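Dipeptidase AC. Metallo peptidase. MEROPS family M19 (Rhodobacter sphaeroides, PDB 3LY0) probably hydrolyses dipeptides as a zinc-dependent metallodipeptidase of the TIM-barrel M19 family, and binds a phosphinate mimic of L-Ala-D-Ala beside its two zinc ions. Local coordinates at residues A[71-79]-A[271-279]. Residues are numbered along the deposited sequence; the frame is centred on the assembly and turned at random.
Sequences EAMMDAPPF and REDGRRSAE
Arg276 reaches across to the last turn of helix 68-75 and forms a salt bridge with Asp75, NE lying 2.5 Å from OD1. The carboxylate sits at the guanidinium edge with the two planes only 27° apart, and NH2 adds weak bonds to both carboxylate oxygens. With CG anti to the backbone N (chi1 -168°) and a bend at chi3, the arginine chain slants back along the helix from Asp75 toward Glu71. There Glu71 CB covers one guanidinium face, 3.8 Å from CZ; Glu71 OE2 lies 4.1 Å from NH1 but well out of the guanidinium plane, so no N-H points at it and the attraction is one of charge. A long, flat, charged side chain suits this place, its edge meeting an acid and its face aliphatic carbon.

Two waters bridge the segments, one between Met74 O and Gly274 O, the other between Asp75 O and Arg275 NH2.

Apolar contact follows at Pro77, whose rigid ring lays CD 3.5 Å from Arg275 CG. Gly274, at positive phi, ends the type I turn begun at Arg271, which Asp273 steadies by a two-nitrogen grip from Arg271. A side chain at Gly274 would point toward Pro77 and Phe79; without one the segments come close, and its O meets the Phe79 ring edge, 3.8 Å from CE2.

The side chain of Met74 is about 6 Å from the bound phosphinate. The contact thus joins the C-terminal end of helix 68-75, and strand 79-80 paired antiparallel with 179-180, to the loop between helices 267-270 and 283-296.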
loop_
_atom_site.group_PDB
_atom_site.type_symbol
_atom_site.label_atom_id
_atom_site.label_comp_id
_atom_site.label_asym_id
_atom_site.label_seq_id
_atom_site.Cartn_x
_atom_site.Cartn_y
_atom_site.Cartn_z
ATOM N N GLU A 71 1.827 10.469 -16.533
ATOM C CA GLU A 71 1.609 9.173 -17.159
ATOM C C GLU A 71 2.476 9.041 -18.403
ATOM O O GLU A 71 3.129 8.022 -18.603
ATOM C CB GLU A 71 0.131 8.964 -17.490
ATOM C CG GLU A 71 -0.724 8.760 -16.248
ATOM C CD GLU A 71 -2.184 8.517 -16.566
ATOM O OE1 GLU A 71 -2.606 8.834 -17.699
ATOM O OE2 GLU A 71 -2.909 8.014 -15.675
ATOM N N ALA A 72 2.501 10.084 -19.228
ATOM C CA ALA A 72 3.301 10.054 -20.447
ATOM C C ALA A 72 4.790 9.877 -20.157
ATOM O O ALA A 72 5.482 9.135 -20.849
ATOM C CB ALA A 72 3.065 11.310 -21.279
ATOM N N MET A 73 5.285 10.568 -19.137
ATOM C CA MET A 73 6.691 10.447 -18.774
ATOM C C MET A 73 7.020 9.031 -18.322
ATOM O O MET A 73 8.039 8.462 -18.713
ATOM C CB MET A 73 7.047 11.436 -17.666
ATOM C CG MET A 73 6.949 12.883 -18.085
ATOM S SD MET A 73 7.294 13.983 -16.708
ATOM C CE MET A 73 8.948 13.487 -16.308
ATOM N N MET A 74 6.150 8.460 -17.497
ATOM C CA MET A 74 6.375 7.112 -16.987
ATOM C C MET A 74 6.235 6.034 -18.071
ATOM O O MET A 74 6.663 4.898 -17.877
ATOM C CB MET A 74 5.468 6.832 -15.776
ATOM C CG MET A 74 5.886 7.597 -14.498
ATOM S SD MET A 74 4.819 7.361 -13.040
ATOM C CE MET A 74 3.246 7.600 -13.840
ATOM N N ASP A 75 5.656 6.389 -19.217
ATOM C CA ASP A 75 5.530 5.445 -20.333
ATOM C C ASP A 75 6.872 5.156 -20.999
ATOM O O ASP A 75 7.068 4.084 -21.566
ATOM C CB ASP A 75 4.579 5.978 -21.412
ATOM C CG ASP A 75 3.128 5.968 -20.982
ATOM O OD1 ASP A 75 2.782 5.238 -20.028
ATOM O OD2 ASP A 75 2.326 6.690 -21.615
ATOM N N ALA A 76 7.783 6.123 -20.952
ATOM C CA ALA A 76 9.040 6.007 -21.680
ATOM C C ALA A 76 10.250 6.351 -20.824
ATOM O O ALA A 76 10.756 7.471 -20.871
ATOM C CB ALA A 76 9.014 6.877 -22.935
ATOM N N PRO A 77 10.717 5.381 -20.031
ATOM C CA PRO A 77 11.950 5.553 -19.265
ATOM C C PRO A 77 13.123 5.704 -20.220
ATOM O O PRO A 77 13.030 5.243 -21.362
ATOM C CB PRO A 77 12.074 4.231 -18.487
ATOM C CG PRO A 77 10.739 3.580 -18.579
ATOM C CD PRO A 77 10.134 4.040 -19.861
ATOM N N PRO A 78 14.217 6.325 -19.763
ATOM C CA PRO A 78 14.392 6.824 -18.392
ATOM C C PRO A 78 13.525 8.042 -18.108
ATOM O O PRO A 78 13.261 8.838 -19.013
ATOM C CB PRO A 78 15.866 7.244 -18.346
ATOM C CG PRO A 78 16.473 6.796 -19.650
ATOM C CD PRO A 78 15.372 6.631 -20.622
ATOM N N PHE A 79 13.098 8.191 -16.858
ATOM C CA PHE A 79 12.325 9.356 -16.462
ATOM C C PHE A 79 12.602 9.753 -15.017
ATOM O O PHE A 79 13.117 8.958 -14.219
ATOM C CB PHE A 79 10.825 9.108 -16.652
ATOM C CG PHE A 79 10.273 8.015 -15.775
ATOM C CD1 PHE A 79 9.997 8.252 -14.432
ATOM C CD2 PHE A 79 10.027 6.756 -16.294
ATOM C CE1 PHE A 79 9.480 7.240 -13.618
ATOM C CE2 PHE A 79 9.515 5.742 -15.491
ATOM C CZ PHE A 79 9.236 5.987 -14.151
ATOM N N ARG A 271 8.114 -4.491 -14.074
ATOM C CA ARG A 271 8.835 -4.752 -15.321
ATOM C C ARG A 271 10.311 -4.426 -15.160
ATOM O O ARG A 271 10.677 -3.431 -14.547
ATOM C CB ARG A 271 8.250 -3.892 -16.441
ATOM C CG ARG A 271 6.810 -4.207 -16.782
ATOM C CD ARG A 271 6.228 -3.140 -17.691
ATOM N NE ARG A 271 6.970 -3.087 -18.947
ATOM C CZ ARG A 271 6.444 -3.351 -20.136
ATOM N NH1 ARG A 271 5.162 -3.668 -20.244
ATOM N NH2 ARG A 271 7.206 -3.288 -21.220
ATOM N N GLU A 272 11.176 -5.255 -15.725
ATOM C CA GLU A 272 12.597 -4.967 -15.620
ATOM C C GLU A 272 12.954 -3.662 -16.337
ATOM O O GLU A 272 13.919 -2.996 -15.963
ATOM C CB GLU A 272 13.427 -6.127 -16.160
ATOM C CG GLU A 272 13.426 -7.352 -15.252
ATOM C CD GLU A 272 14.272 -8.485 -15.808
ATOM O OE1 GLU A 272 15.050 -8.242 -16.753
ATOM O OE2 GLU A 272 14.158 -9.619 -15.300
ATOM N N ASP A 273 12.160 -3.295 -17.341
ATOM C CA ASP A 273 12.367 -2.039 -18.081
ATOM C C ASP A 273 11.704 -0.815 -17.436
ATOM O O ASP A 273 11.836 0.299 -17.930
ATOM C CB ASP A 273 11.936 -2.177 -19.551
ATOM C CG ASP A 273 10.441 -2.429 -19.722
ATOM O OD1 ASP A 273 9.649 -2.096 -18.819
ATOM O OD2 ASP A 273 10.047 -2.958 -20.783
ATOM N N GLY A 274 10.977 -1.020 -16.343
ATOM C CA GLY A 274 10.411 0.089 -15.594
ATOM C C GLY A 274 9.358 0.914 -16.313
ATOM O O GLY A 274 9.060 2.035 -15.896
ATOM N N ARG A 275 8.794 0.355 -17.382
ATOM C CA ARG A 275 7.791 1.045 -18.188
ATOM C C ARG A 275 6.420 0.911 -17.550
ATOM O O ARG A 275 6.196 0.022 -16.731
ATOM C CB ARG A 275 7.735 0.452 -19.602
ATOM C CG ARG A 275 8.928 0.765 -20.496
ATOM C CD ARG A 275 8.673 0.243 -21.902
ATOM N NE ARG A 275 7.398 0.737 -22.420
ATOM C CZ ARG A 275 6.789 0.262 -23.502
ATOM N NH1 ARG A 275 7.335 -0.732 -24.196
ATOM N NH2 ARG A 275 5.628 0.777 -23.889
ATOM N N ARG A 276 5.495 1.780 -17.947
ATOM C CA ARG A 276 4.141 1.778 -17.390
ATOM C C ARG A 276 3.155 0.820 -18.087
ATOM O O ARG A 276 2.089 0.518 -17.543
ATOM C CB ARG A 276 3.583 3.206 -17.397
ATOM C CG ARG A 276 2.316 3.394 -16.584
ATOM C CD ARG A 276 1.860 4.847 -16.598
ATOM N NE ARG A 276 1.386 5.242 -17.918
ATOM C CZ ARG A 276 0.108 5.252 -18.278
ATOM N NH1 ARG A 276 -0.825 4.899 -17.409
ATOM N NH2 ARG A 276 -0.236 5.621 -19.503
ATOM N N SER A 277 3.504 0.347 -19.277
ATOM C CA SER A 277 2.590 -0.468 -20.080
ATOM C C SER A 277 2.082 -1.748 -19.399
ATOM O O SER A 277 2.863 -2.531 -18.852
ATOM C CB SER A 277 3.247 -0.833 -21.408
ATOM O OG SER A 277 2.444 -1.751 -22.126
ATOM N N ALA A 278 0.770 -1.958 -19.461
ATOM C CA ALA A 278 0.144 -3.168 -18.941
ATOM C C ALA A 278 0.426 -4.411 -19.792
ATOM O O ALA A 278 0.042 -5.520 -19.408
ATOM C CB ALA A 278 -1.364 -2.961 -18.809
ATOM N N GLU A 279 1.074 -4.227 -20.947
ATOM C CA GLU A 279 1.349 -5.335 -21.865
ATOM C C GLU A 279 2.587 -6.107 -21.424
ATOM O O GLU A 279 3.717 -5.807 -21.826
ATOM C CB GLU A 279 1.509 -4.822 -23.302
ATOM C CG GLU A 279 1.916 -5.896 -24.304
ATOM C CD GLU A 279 2.189 -5.332 -25.689
ATOM O OE1 GLU A 279 2.966 -5.956 -26.444
ATOM O OE2 GLU A 279 1.633 -4.259 -26.017
HETATM O O HOH W 1 6.803 3.642 -15.569
HETATM O O HOH W 2 5.063 2.089 -21.516
#